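Local atomic coordinates of peptidoglycan N-acetylglucosamine deacetylase (Agathobacter rectalis, PDB entry 5JMU), a protein that probably removes acetyl groups from N-acetylglucosamine in peptidoglycan through its zinc-dependent catalytic domain, the part of the membrane protein described here. Residues A[21-26]-A[216-221]; A[36-41]-A[60-65]; A[83-88]-A[115-120]; A[91-96]-A[134-139]; A[183-188]-A[193-198]. All coordinates share one frame; numbering follows the deposited sequence. Where two conformers were deposited one is given.

Interaction 1 of 5, residues A[21-26]-A[216-221]; sequences IIYLTF and SSPMSH
Tyr23 meets Ser217 and Pro218 with the far end of its side chain. Two residues earlier in strand 21-27, Ile21 lays CG2 over one face of the Tyr23 ring, toward the rim. At Tyr23 itself CG stands anti to the carbonyl carbon (chi1 -62°), and the ring reaches across to the loop 216-221. Its OH lies 3.7 Å from CD of Pro218, and the two side chains cross at about a right angle. The same Tyr23 OH is 3.8 Å from CB of Ser217. A water hydrogen-bonds to both polar ends: it lies in the plane of the Tyr23 ring, 2.7 Å from the Tyr23 OH and 2.7 Å from OG of Ser217. That OG is also bonded to the backbone N of Thr214. A phenylalanine in place of Tyr23 would probably leave the water without one of its partners and weaken the link to the loop. Further along the strand, Thr25 turns its OG1 to Val183 O and Arg115 NH1. Strand 21-27 is a parallel strand of the sheet in this NodB-type deacetylase domain. It pairs with strands 49-53, 180-186 and 209-210, while Tyr23 also packs on Val180, Val182, Pro17 and Leu213.

Interaction 2 of 5, residues A[36-41]-A[60-65]; sequences GLLDVL and QNMIAE
Leu38 holds CG anti to its carbonyl carbon (chi1 -67°), and with CD1 anti to CA the methyl reaches across to Glu65 and Met62 of the next helix. Glu65 has its CG opposite the backbone N (chi1 -164°) and then bends at chi2, 63°. The aliphatic part of the side chain is what Leu38 touches: Leu38 CD1 lies 3.8 Å from Glu65 CG and 4.1 Å from Glu65 CB. The two side chains cross obliquely. Met62, present as selenomethionine, makes a looser apolar contact, with its SE 4.5 Å from Leu38 CD1. Helices 34-43 and 61-68 alternate with strands 49-53 and 72-77 along the chain, the beta-alpha repeat of the distorted beta/alpha barrel of NodB-type deacetylases. The contact joins helices flanking the parallel sheet, well away from the zinc site. Leu38 is buried and packs also on Phe50 of strand 49-53 and on His71. The carboxylate of Glu65 leads away from this apolar patch, and its OE2 forms a salt bridge with Arg69 NE. Arg69 uses NH1 for a second salt bridge, to Asp39 OD1. One arginine thus joins acidic groups from both helices. On the other flank, Ile63 packs on Met99 of helix 89-107.

Interaction 3 of 5, residues A[83-88]-A[115-120]; sequences NQIYTS and RFPGGS
Tyr86 gives its hydroxyl hydrogen to the carbonyl oxygen of Pro117 in a short bond, OH to O 2.7 Å. This ties Tyr86, the first residue past helix 82-85, to the loop 115-120, beside the zinc site of the NodB-type fold. The donor lies in the carbonyl plane, on a lone pair of Pro117 O, with a C=O...donor angle of 131°. Pro117 O also sits near the plane of the Tyr86 ring, at its edge. The same Tyr86 OH packs against the proline ring, 3.5 Å from Pro117 CD, and against Phe116 CB at 3.6 Å. A phenylalanine in place of Tyr86 would probably leave Pro117 O without this donor and the loop less firmly held. Ile85 adds an apolar contact, its CD1 3.6 Å from Pro117 CG. Its CG1 lies between the backbone N and the carbonyl carbon (chi1 72°), and from there it covers the centre of one face of the Tyr86 ring. Farther out, Pro117 packs on His76, a zinc ligand, and Arg115 O accepts a bond from His76 ND1, so the loop probably helps position that ligand. Arg115 also makes a salt bridge to Asp27. The loop itself turns through a type II beta turn from Phe116 to Gly119, closed by Gly119 N bonded to Phe116 O at 2.8 Å.

Interaction 4 of 5, residues A[91-96]-A[134-139]; sequences AFFDDL and TQLVND
Leu136 touches Phe92 with both methyl groups and Phe93 with CD2. Its CG is anti to the carbonyl carbon, which carries the branched end out toward helix 91-96. CD1 then lies over a face of the Phe92 ring, displaced toward the rim, in a CH-pi contact, 3.8 Å from Leu136 CD1 to the ring centroid and 18° off the normal. CD2 touches both aromatics from one side, 3.6 Å from Phe92 CD2 and 3.6 Å from Phe93 CE2. The phenylalanines differ in their first torsion. Phe92 has CG opposite the backbone N, at 178°, while Phe93 has CG beside the N. With these torsions Phe92 CD2 lies over the centre of one face of the Phe93 ring. Helices 89-107 and 132-142 run with a 45° angle between their segments here and an axis approach of 12.0 Å, wide enough for these large side chains to fill the interface of two helices of the deacetylase domain. Phe93 also reaches Asp139, whose CB lies near the plane of the ring at its edge, 3.5 Å from Phe93 CE2. Their ring and carboxylate planes are steeply inclined to each other. The Asp139 side chain touches Glu89 and lies about 4 Å from a bound magnesium ion. Arg143 makes a cation-pi contact with Phe93.

Interaction 5 of 5, residues A[183-188]-A[193-198]; sequences VLQHDI and VNAVEQ
Asp187 and Val193 bring their CA atoms to 5.7 Å, as the chain leaves strand 180-186 and comes back by way of the short helix 190-193; a type I beta turn from Val193 to Val196 then leads into helix 196-205. Val193 CG2, set anti to its own carbonyl carbon, packs on the Asp187 backbone, 3.4 Å from Asp187 O. It also lies 4.1 Å from Asp187 CB. Beyond CG the Gln185 chain is extended and carries its amide to Val196, with NE2 3.8 Å and OE1 3.9 Å from Val196 CG2. Residues 193-198 thus belong to a beta-alpha connection of the NodB-type fold. Gln185 NE2 is hydrogen-bonded to Ser192 OG, which helps fix the amide beside Val196. Asp187 turns its carboxylate away, and OD2 bonds to Thr34 OG1. His186 points its CB away from the turn. Its side chain lies about 4 Å from the zinc ion, and its ND1 bonds to Asp156.

In the fold
Interactions 3 and 4 are neighbours, with centres 8 Å apart, and Phe116 CE1 meets Phe92 CZ at 3.5 Å. Interactions 1 and 5 share the parallel sheet: Tyr23 O is 3.0 Å from Val183 N, where strands 21-27 and 180-186 pair. Interaction 2 joins them from the helix side, with Leu37 CD2 3.6 Å from Asp187 CB and 3.8 Å from Phe26 CD1. Interactions 3 and 5 approach the zinc ion bound by Asp28, His76 and His80, through Pro117 at about 5 Å and His186 at about 4 Å from side chain to metal. Arg115 of interaction 3 also touches interaction 5, its NH1 3.5 Å from Leu184 CD1.

Interaction 1 of 5, residues A[21-26]-A[216-221]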
# COMPACT_ATOMS: atom_id res chain seq x y z
N ILE A 21 11.85 10.15 -6.59
CA ILE A 21 11.58 8.76 -6.20
C ILE A 21 10.09 8.51 -6.33
O ILE A 21 9.29 9.35 -5.93
CB ILE A 21 12.01 8.49 -4.75
CG1 ILE A 21 13.51 8.81 -4.55
CG2 ILE A 21 11.61 7.07 -4.32
CD1 ILE A 21 14.44 8.01 -5.48
N ILE A 22 9.73 7.34 -6.86
CA ILE A 22 8.32 6.90 -6.87
C ILE A 22 8.21 5.53 -6.23
O ILE A 22 8.84 4.55 -6.68
CB ILE A 22 7.74 6.85 -8.29
CG1 ILE A 22 7.86 8.23 -8.97
CG2 ILE A 22 6.25 6.42 -8.23
CD1 ILE A 22 7.57 8.20 -10.46
N TYR A 23 7.35 5.45 -5.21
CA TYR A 23 7.00 4.15 -4.63
C TYR A 23 5.62 3.83 -5.18
O TYR A 23 4.63 4.42 -4.72
CB TYR A 23 6.97 4.21 -3.10
CG TYR A 23 8.29 4.56 -2.42
CD1 TYR A 23 9.25 3.59 -2.15
CD2 TYR A 23 8.52 5.86 -1.96
CE1 TYR A 23 10.44 3.93 -1.49
CE2 TYR A 23 9.71 6.21 -1.29
CZ TYR A 23 10.66 5.24 -1.06
OH TYR A 23 11.83 5.59 -0.40
N LEU A 24 5.54 2.92 -6.16
CA LEU A 24 4.22 2.45 -6.60
C LEU A 24 3.70 1.49 -5.53
O LEU A 24 4.42 0.56 -5.09
CB LEU A 24 4.30 1.72 -7.95
CG LEU A 24 4.64 2.58 -9.15
CD1 LEU A 24 4.81 1.68 -10.39
CD2 LEU A 24 3.53 3.58 -9.36
N THR A 25 2.47 1.70 -5.08
CA THR A 25 1.88 0.80 -4.09
C THR A 25 0.50 0.38 -4.52
O THR A 25 -0.23 1.13 -5.18
CB THR A 25 1.80 1.42 -2.67
OG1 THR A 25 0.74 2.41 -2.58
CG2 THR A 25 3.14 2.08 -2.33
N PHE A 26 0.11 -0.83 -4.11
CA PHE A 26 -1.15 -1.44 -4.57
C PHE A 26 -1.91 -2.02 -3.38
O PHE A 26 -1.38 -2.93 -2.69
CB PHE A 26 -0.84 -2.54 -5.60
CG PHE A 26 -0.13 -2.00 -6.83
CD1 PHE A 26 -0.88 -1.42 -7.87
CD2 PHE A 26 1.26 -2.02 -6.92
CE1 PHE A 26 -0.26 -0.84 -9.00
CE2 PHE A 26 1.92 -1.47 -8.04
CZ PHE A 26 1.15 -0.87 -9.08
N SER A 216 13.68 1.01 6.08
CA SER A 216 14.48 2.23 6.19
C SER A 216 13.94 3.36 5.30
O SER A 216 14.52 4.45 5.31
CB SER A 216 15.95 1.92 5.88
OG SER A 216 16.03 1.24 4.66
N SER A 217 12.86 3.11 4.54
CA SER A 217 12.26 4.18 3.72
C SER A 217 11.58 5.23 4.59
O SER A 217 10.98 4.92 5.62
CB SER A 217 11.20 3.63 2.75
OG SER A 217 11.77 2.62 1.93
N PRO A 218 11.61 6.48 4.12
CA PRO A 218 10.70 7.46 4.76
C PRO A 218 9.25 7.02 4.55
O PRO A 218 8.92 6.56 3.45
CB PRO A 218 11.03 8.78 4.03
CG PRO A 218 11.51 8.33 2.63
CD PRO A 218 12.31 7.02 2.94
N MSE A 219 8.41 7.10 5.59
CA MSE A 219 6.99 6.81 5.43
C MSE A 219 6.22 8.08 5.11
O MSE A 219 6.61 9.18 5.51
CB MSE A 219 6.41 6.18 6.72
CG MSE A 219 7.06 4.87 7.17
SE MSE A 219 6.52 3.38 6.06
CE MSE A 219 8.18 3.03 5.08
N SER A 220 5.11 7.92 4.41
CA SER A 220 4.21 9.03 4.15
C SER A 220 3.09 8.92 5.19
O SER A 220 2.39 7.88 5.20
CB SER A 220 3.66 8.93 2.72
OG SER A 220 2.73 9.95 2.46
N HIS A 221 2.97 9.92 6.07
CA HIS A 221 1.91 9.90 7.10
C HIS A 221 0.94 11.05 6.94
O HIS A 221 1.35 12.23 6.90
CB HIS A 221 2.48 9.99 8.52
CG HIS A 221 3.17 8.74 8.97
ND1 HIS A 221 3.81 8.64 10.19
CD2 HIS A 221 3.31 7.53 8.36
CE1 HIS A 221 4.33 7.43 10.31
NE2 HIS A 221 4.03 6.73 9.23
O HOH W 1 13.58 3.67 0.24

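Interaction 2 of 5, residues A[36-41]-A[60-65]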
# COMPACT_ATOMS: atom_id res chain seq x y z
N GLY A 36 -0.85 -10.40 -13.98
CA GLY A 36 -0.55 -9.57 -15.13
C GLY A 36 0.26 -8.33 -14.73
O GLY A 36 1.17 -7.91 -15.44
N LEU A 37 -0.08 -7.75 -13.57
CA LEU A 37 0.66 -6.61 -13.02
C LEU A 37 2.10 -7.05 -12.71
O LEU A 37 3.06 -6.33 -13.03
CB LEU A 37 -0.04 -6.10 -11.75
CG LEU A 37 0.75 -5.03 -10.97
CD1 LEU A 37 1.14 -3.81 -11.85
CD2 LEU A 37 -0.08 -4.58 -9.76
N LEU A 38 2.27 -8.21 -12.09
CA LEU A 38 3.64 -8.69 -11.80
C LEU A 38 4.48 -8.84 -13.08
O LEU A 38 5.69 -8.59 -13.09
CB LEU A 38 3.60 -10.02 -11.04
CG LEU A 38 3.02 -9.88 -9.65
CD1 LEU A 38 3.04 -11.29 -9.02
CD2 LEU A 38 3.85 -8.89 -8.82
N ASP A 39 3.84 -9.25 -14.17
CA ASP A 39 4.51 -9.44 -15.44
C ASP A 39 4.95 -8.08 -15.98
O ASP A 39 6.05 -7.94 -16.53
CB ASP A 39 3.56 -10.13 -16.44
CG ASP A 39 3.32 -11.60 -16.09
OD1 ASP A 39 4.08 -12.16 -15.29
OD2 ASP A 39 2.36 -12.20 -16.64
N VAL A 40 4.08 -7.07 -15.85
CA VAL A 40 4.46 -5.72 -16.29
C VAL A 40 5.64 -5.17 -15.47
O VAL A 40 6.59 -4.59 -16.03
CB VAL A 40 3.28 -4.73 -16.18
CG1 VAL A 40 3.73 -3.25 -16.34
CG2 VAL A 40 2.22 -5.05 -17.21
N LEU A 41 5.58 -5.35 -14.15
CA LEU A 41 6.66 -4.86 -13.29
C LEU A 41 7.98 -5.55 -13.68
O LEU A 41 9.03 -4.88 -13.72
CB LEU A 41 6.32 -5.08 -11.81
CG LEU A 41 5.13 -4.27 -11.32
CD1 LEU A 41 4.70 -4.75 -9.92
CD2 LEU A 41 5.40 -2.72 -11.35
N GLN A 60 -4.57 -16.31 -3.28
CA GLN A 60 -3.68 -16.12 -2.12
C GLN A 60 -2.20 -16.45 -2.41
O GLN A 60 -1.28 -15.82 -1.85
CB GLN A 60 -4.19 -16.94 -0.94
CG GLN A 60 -3.74 -16.43 0.41
CD GLN A 60 -4.09 -17.41 1.51
OE1 GLN A 60 -3.37 -18.38 1.74
NE2 GLN A 60 -5.22 -17.19 2.18
N ASN A 61 -1.96 -17.42 -3.31
CA ASN A 61 -0.59 -17.76 -3.68
C ASN A 61 0.14 -16.63 -4.39
O ASN A 61 1.37 -16.67 -4.48
CB ASN A 61 -0.58 -18.99 -4.55
CG ASN A 61 -1.35 -18.76 -5.85
OD1 ASN A 61 -2.48 -18.26 -5.82
ND2 ASN A 61 -0.73 -19.12 -7.00
N MSE A 62 -0.59 -15.61 -4.86
CA MSE A 62 0.11 -14.44 -5.43
C MSE A 62 0.91 -13.68 -4.42
O MSE A 62 1.84 -12.96 -4.79
CB MSE A 62 -0.86 -13.48 -6.11
CG MSE A 62 -1.46 -14.00 -7.40
SE MSE A 62 -0.13 -14.42 -8.78
CE MSE A 62 0.18 -16.23 -8.39
N ILE A 63 0.59 -13.84 -3.13
CA ILE A 63 1.39 -13.19 -2.09
C ILE A 63 2.81 -13.81 -2.10
O ILE A 63 3.81 -13.10 -2.00
CB ILE A 63 0.74 -13.35 -0.73
CG1 ILE A 63 -0.56 -12.56 -0.73
CG2 ILE A 63 1.70 -12.93 0.43
CD1 ILE A 63 -1.44 -12.84 0.54
N ALA A 64 2.87 -15.14 -2.20
CA ALA A 64 4.16 -15.80 -2.34
C ALA A 64 4.90 -15.30 -3.57
O ALA A 64 6.09 -15.07 -3.53
CB ALA A 64 4.00 -17.35 -2.40
N GLU A 65 4.19 -15.16 -4.69
CA GLU A 65 4.83 -14.70 -5.93
C GLU A 65 5.33 -13.25 -5.82
O GLU A 65 6.40 -12.90 -6.37
CB GLU A 65 3.85 -14.83 -7.11
CG GLU A 65 4.54 -14.74 -8.48
CD GLU A 65 5.56 -15.86 -8.76
OE1 GLU A 65 5.49 -16.96 -8.16
OE2 GLU A 65 6.45 -15.64 -9.62

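Interaction 3 of 5, residues A[83-88]-A[115-120]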
# COMPACT_ATOMS: atom_id res chain seq x y z
N ASN A 83 -16.43 -2.32 9.39
CA ASN A 83 -17.35 -2.48 10.51
C ASN A 83 -16.99 -3.62 11.43
O ASN A 83 -17.68 -3.84 12.43
CB ASN A 83 -18.79 -2.62 9.98
CG ASN A 83 -19.03 -3.92 9.29
OD1 ASN A 83 -18.12 -4.68 8.97
ND2 ASN A 83 -20.30 -4.15 8.95
N GLN A 84 -15.90 -4.32 11.11
CA GLN A 84 -15.38 -5.38 11.95
C GLN A 84 -14.07 -4.91 12.56
O GLN A 84 -13.92 -4.90 13.78
CB GLN A 84 -15.17 -6.67 11.16
CG GLN A 84 -16.45 -7.22 10.53
CD GLN A 84 -16.32 -8.66 10.05
OE1 GLN A 84 -15.24 -9.25 10.04
NE2 GLN A 84 -17.45 -9.24 9.67
N ILE A 85 -13.15 -4.49 11.72
CA ILE A 85 -11.82 -4.20 12.23
C ILE A 85 -11.74 -2.92 13.06
O ILE A 85 -10.76 -2.74 13.82
CB ILE A 85 -10.77 -4.13 11.07
CG1 ILE A 85 -11.00 -2.85 10.23
CG2 ILE A 85 -10.89 -5.42 10.23
CD1 ILE A 85 -9.98 -2.63 9.07
N TYR A 86 -12.70 -2.01 12.91
CA TYR A 86 -12.56 -0.75 13.64
C TYR A 86 -13.53 -0.66 14.83
O TYR A 86 -13.77 0.43 15.38
CB TYR A 86 -12.75 0.45 12.70
CG TYR A 86 -11.55 0.70 11.77
CD1 TYR A 86 -10.24 0.61 12.24
CD2 TYR A 86 -11.75 1.08 10.42
CE1 TYR A 86 -9.16 0.85 11.40
CE2 TYR A 86 -10.68 1.34 9.58
CZ TYR A 86 -9.40 1.25 10.10
OH TYR A 86 -8.28 1.51 9.34
N THR A 87 -14.06 -1.80 15.27
CA THR A 87 -14.95 -1.76 16.44
C THR A 87 -14.13 -1.71 17.76
O THR A 87 -14.64 -1.27 18.79
CB THR A 87 -15.87 -2.96 16.48
OG1 THR A 87 -15.09 -4.16 16.40
CG2 THR A 87 -16.83 -2.91 15.31
N SER A 88 -12.87 -2.17 17.77
CA SER A 88 -12.07 -2.11 18.98
C SER A 88 -10.61 -2.29 18.57
O SER A 88 -10.35 -2.84 17.51
CB SER A 88 -12.46 -3.18 20.00
OG SER A 88 -12.16 -4.46 19.50
N ARG A 115 -0.75 -0.68 5.90
CA ARG A 115 -1.51 0.50 5.50
C ARG A 115 -2.89 0.33 6.08
O ARG A 115 -3.59 -0.63 5.75
CB ARG A 115 -1.57 0.66 3.99
CG ARG A 115 -2.54 1.85 3.58
CD ARG A 115 -2.41 2.11 2.09
NE ARG A 115 -1.14 2.77 1.77
CZ ARG A 115 -0.58 2.72 0.55
NH1 ARG A 115 -1.16 2.00 -0.42
NH2 ARG A 115 0.56 3.39 0.28
N PHE A 116 -3.31 1.27 6.91
CA PHE A 116 -4.64 1.21 7.48
C PHE A 116 -5.70 1.30 6.39
O PHE A 116 -5.58 2.15 5.50
CB PHE A 116 -4.87 2.38 8.43
CG PHE A 116 -4.08 2.32 9.69
CD1 PHE A 116 -4.46 1.50 10.76
CD2 PHE A 116 -2.92 3.10 9.82
CE1 PHE A 116 -3.74 1.48 11.97
CE2 PHE A 116 -2.17 3.07 11.05
CZ PHE A 116 -2.57 2.25 12.12
N PRO A 117 -6.76 0.46 6.47
CA PRO A 117 -7.87 0.65 5.54
C PRO A 117 -8.48 2.04 5.71
O PRO A 117 -8.77 2.48 6.82
CB PRO A 117 -8.83 -0.51 5.92
CG PRO A 117 -7.84 -1.62 6.36
CD PRO A 117 -6.83 -0.85 7.19
N GLY A 118 -8.62 2.74 4.59
CA GLY A 118 -9.10 4.11 4.57
C GLY A 118 -7.98 5.13 4.81
O GLY A 118 -8.23 6.34 4.79
N GLY A 119 -6.76 4.65 5.05
CA GLY A 119 -5.64 5.52 5.44
C GLY A 119 -5.64 5.77 6.94
O GLY A 119 -6.67 5.59 7.59
N SER A 120 -4.52 6.21 7.53
CA SER A 120 -4.55 6.52 8.97
C SER A 120 -5.46 7.72 9.25
O SER A 120 -5.86 7.95 10.41
CB SER A 120 -3.12 6.82 9.48
OG SER A 120 -2.61 8.05 8.98

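Interaction 4 of 5, residues A[91-96]-A[134-139]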
# COMPACT_ATOMS: atom_id res chain seq x y z
N ALA A 91 -10.12 -6.05 18.03
CA ALA A 91 -10.59 -6.55 16.73
C ALA A 91 -9.65 -6.17 15.60
O ALA A 91 -9.39 -6.96 14.70
CB ALA A 91 -12.00 -5.99 16.47
N PHE A 92 -9.10 -4.95 15.65
CA PHE A 92 -8.17 -4.52 14.62
C PHE A 92 -6.96 -5.43 14.60
O PHE A 92 -6.56 -5.89 13.52
CB PHE A 92 -7.74 -3.08 14.86
CG PHE A 92 -6.74 -2.61 13.84
CD1 PHE A 92 -7.20 -2.20 12.61
CD2 PHE A 92 -5.38 -2.67 14.11
CE1 PHE A 92 -6.31 -1.81 11.62
CE2 PHE A 92 -4.45 -2.29 13.12
CZ PHE A 92 -4.92 -1.85 11.91
N PHE A 93 -6.39 -5.69 15.77
CA PHE A 93 -5.15 -6.48 15.79
C PHE A 93 -5.44 -7.95 15.55
O PHE A 93 -4.60 -8.62 14.96
CB PHE A 93 -4.35 -6.27 17.09
CG PHE A 93 -3.61 -4.97 17.07
CD1 PHE A 93 -2.58 -4.78 16.15
CD2 PHE A 93 -4.00 -3.89 17.87
CE1 PHE A 93 -1.89 -3.55 16.09
CE2 PHE A 93 -3.32 -2.68 17.82
CZ PHE A 93 -2.28 -2.50 16.93
N ASP A 94 -6.62 -8.46 15.94
CA ASP A 94 -6.94 -9.83 15.54
C ASP A 94 -6.92 -9.96 14.02
O ASP A 94 -6.34 -10.90 13.46
CB ASP A 94 -8.30 -10.26 16.07
CG ASP A 94 -8.29 -10.62 17.57
OD1 ASP A 94 -7.23 -10.75 18.19
OD2 ASP A 94 -9.40 -10.77 18.11
N ASP A 95 -7.53 -9.00 13.34
CA ASP A 95 -7.49 -9.02 11.88
C ASP A 95 -6.09 -8.80 11.30
O ASP A 95 -5.70 -9.50 10.35
CB ASP A 95 -8.47 -7.96 11.35
CG ASP A 95 -8.50 -7.90 9.83
OD1 ASP A 95 -9.32 -8.64 9.24
OD2 ASP A 95 -7.73 -7.08 9.28
N LEU A 96 -5.32 -7.87 11.87
CA LEU A 96 -3.98 -7.60 11.36
C LEU A 96 -3.12 -8.86 11.50
O LEU A 96 -2.40 -9.25 10.55
CB LEU A 96 -3.36 -6.41 12.13
CG LEU A 96 -1.93 -6.04 11.77
CD1 LEU A 96 -1.74 -4.56 12.07
CD2 LEU A 96 -0.89 -6.80 12.60
N THR A 134 -6.35 7.31 16.75
CA THR A 134 -5.32 7.89 17.62
C THR A 134 -4.66 6.78 18.45
O THR A 134 -3.43 6.79 18.67
CB THR A 134 -5.94 8.96 18.52
OG1 THR A 134 -6.23 10.14 17.72
CG2 THR A 134 -4.98 9.34 19.69
N GLN A 135 -5.47 5.85 18.95
CA GLN A 135 -4.87 4.73 19.68
C GLN A 135 -4.06 3.83 18.75
O GLN A 135 -2.94 3.44 19.08
CB GLN A 135 -5.92 3.87 20.38
CG GLN A 135 -6.73 4.66 21.47
CD GLN A 135 -5.83 5.33 22.51
OE1 GLN A 135 -4.86 4.72 22.99
NE2 GLN A 135 -6.13 6.58 22.86
N LEU A 136 -4.64 3.46 17.61
CA LEU A 136 -3.93 2.50 16.76
C LEU A 136 -2.59 2.98 16.17
O LEU A 136 -1.68 2.15 16.01
CB LEU A 136 -4.83 2.05 15.59
CG LEU A 136 -6.03 1.19 16.01
CD1 LEU A 136 -6.91 0.90 14.75
CD2 LEU A 136 -5.54 -0.14 16.69
N VAL A 137 -2.43 4.26 15.84
CA VAL A 137 -1.12 4.67 15.31
C VAL A 137 -0.09 4.49 16.43
O VAL A 137 1.05 4.11 16.15
CB VAL A 137 -1.09 6.10 14.74
CG1 VAL A 137 -1.99 6.16 13.49
CG2 VAL A 137 -1.47 7.18 15.77
N ASN A 138 -0.51 4.69 17.66
CA ASN A 138 0.42 4.44 18.76
C ASN A 138 0.63 2.94 19.01
O ASN A 138 1.77 2.50 19.21
CB ASN A 138 -0.08 5.21 19.99
CG ASN A 138 0.15 6.74 19.85
OD1 ASN A 138 1.29 7.19 19.96
ND2 ASN A 138 -0.93 7.54 19.59
N ASP A 139 -0.43 2.15 18.94
CA ASP A 139 -0.29 0.70 19.19
C ASP A 139 0.53 0.02 18.10
O ASP A 139 1.33 -0.89 18.40
CB ASP A 139 -1.67 0.05 19.30
CG ASP A 139 -2.44 0.52 20.53
OD1 ASP A 139 -1.81 0.71 21.57
OD2 ASP A 139 -3.65 0.78 20.41

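Interaction 5 of 5, residues A[183-188]-A[193-198]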
# COMPACT_ATOMS: atom_id res chain seq x y z
N VAL A 183 2.49 6.46 -4.38
CA VAL A 183 1.29 6.43 -5.23
C VAL A 183 0.33 5.36 -4.74
O VAL A 183 0.81 4.23 -4.48
CB VAL A 183 1.70 6.09 -6.67
CG1 VAL A 183 0.42 6.07 -7.62
CG2 VAL A 183 2.75 7.11 -7.19
N LEU A 184 -0.93 5.71 -4.56
CA LEU A 184 -1.95 4.72 -4.23
C LEU A 184 -2.68 4.23 -5.45
O LEU A 184 -3.35 5.02 -6.11
CB LEU A 184 -3.00 5.34 -3.26
CG LEU A 184 -4.27 4.54 -2.92
CD1 LEU A 184 -3.86 3.23 -2.18
CD2 LEU A 184 -5.18 5.37 -2.03
N GLN A 185 -2.57 2.94 -5.77
CA GLN A 185 -3.45 2.28 -6.72
C GLN A 185 -4.01 1.01 -6.07
O GLN A 185 -3.57 0.60 -4.99
CB GLN A 185 -2.74 1.90 -8.03
CG GLN A 185 -2.34 3.11 -8.88
CD GLN A 185 -1.52 2.67 -10.08
OE1 GLN A 185 -0.27 2.67 -10.05
NE2 GLN A 185 -2.21 2.27 -11.17
N HIS A 186 -4.94 0.37 -6.77
CA HIS A 186 -5.54 -0.85 -6.28
C HIS A 186 -5.38 -1.91 -7.34
O HIS A 186 -5.94 -1.76 -8.45
CB HIS A 186 -7.04 -0.62 -5.99
CG HIS A 186 -7.29 0.32 -4.83
ND1 HIS A 186 -7.15 1.69 -4.93
CD2 HIS A 186 -7.66 0.07 -3.55
CE1 HIS A 186 -7.42 2.25 -3.76
NE2 HIS A 186 -7.74 1.29 -2.90
N ASP A 187 -4.67 -3.00 -7.04
CA ASP A 187 -4.45 -3.98 -8.12
C ASP A 187 -5.66 -4.88 -8.40
O ASP A 187 -5.61 -5.72 -9.31
CB ASP A 187 -3.17 -4.85 -7.89
CG ASP A 187 -3.17 -5.62 -6.57
OD1 ASP A 187 -3.50 -5.02 -5.52
OD2 ASP A 187 -2.77 -6.82 -6.54
N ILE A 188 -6.75 -4.69 -7.65
CA ILE A 188 -8.00 -5.37 -7.97
C ILE A 188 -8.82 -4.64 -9.05
O ILE A 188 -9.88 -5.13 -9.45
CB ILE A 188 -8.88 -5.52 -6.71
CG1 ILE A 188 -9.09 -4.16 -6.05
CG2 ILE A 188 -8.26 -6.54 -5.76
CD1 ILE A 188 -10.32 -4.15 -5.13
N VAL A 193 -4.59 -1.24 -13.08
CA VAL A 193 -3.44 -2.08 -13.39
C VAL A 193 -2.93 -1.77 -14.79
O VAL A 193 -1.71 -1.71 -15.04
CB VAL A 193 -3.80 -3.59 -13.27
CG1 VAL A 193 -2.73 -4.49 -13.93
CG2 VAL A 193 -4.01 -3.94 -11.77
N ASN A 194 -3.86 -1.54 -15.71
CA ASN A 194 -3.48 -1.36 -17.11
C ASN A 194 -2.79 -0.01 -17.36
O ASN A 194 -2.25 0.22 -18.45
CB ASN A 194 -4.71 -1.49 -18.02
CG ASN A 194 -5.17 -2.93 -18.19
OD1 ASN A 194 -4.45 -3.86 -17.82
ND2 ASN A 194 -6.35 -3.11 -18.78
N ALA A 195 -2.81 0.85 -16.35
CA ALA A 195 -2.13 2.14 -16.43
C ALA A 195 -0.65 2.06 -16.06
O ALA A 195 0.13 2.96 -16.34
CB ALA A 195 -2.83 3.14 -15.50
N VAL A 196 -0.25 0.98 -15.40
CA VAL A 196 1.06 0.97 -14.75
C VAL A 196 2.20 1.03 -15.79
O VAL A 196 3.20 1.76 -15.59
CB VAL A 196 1.21 -0.28 -13.87
CG1 VAL A 196 2.67 -0.45 -13.39
CG2 VAL A 196 0.25 -0.17 -12.67
N GLU A 197 2.02 0.35 -16.92
CA GLU A 197 3.07 0.39 -17.94
C GLU A 197 3.42 1.82 -18.42
O GLU A 197 4.61 2.22 -18.48
CB GLU A 197 2.68 -0.50 -19.14
CG GLU A 197 3.74 -0.46 -20.24
CD GLU A 197 3.60 -1.61 -21.25
OE1 GLU A 197 2.46 -2.00 -21.59
OE2 GLU A 197 4.64 -2.11 -21.71
N GLN A 198 2.40 2.61 -18.77
CA GLN A 198 2.65 3.98 -19.21
C GLN A 198 3.20 4.84 -18.08
O GLN A 198 4.04 5.71 -18.35
CB GLN A 198 1.38 4.59 -19.73
CG GLN A 198 1.01 4.15 -21.12
CD GLN A 198 -0.42 4.57 -21.40
OE1 GLN A 198 -0.66 5.68 -21.89
NE2 GLN A 198 -1.37 3.72 -21.07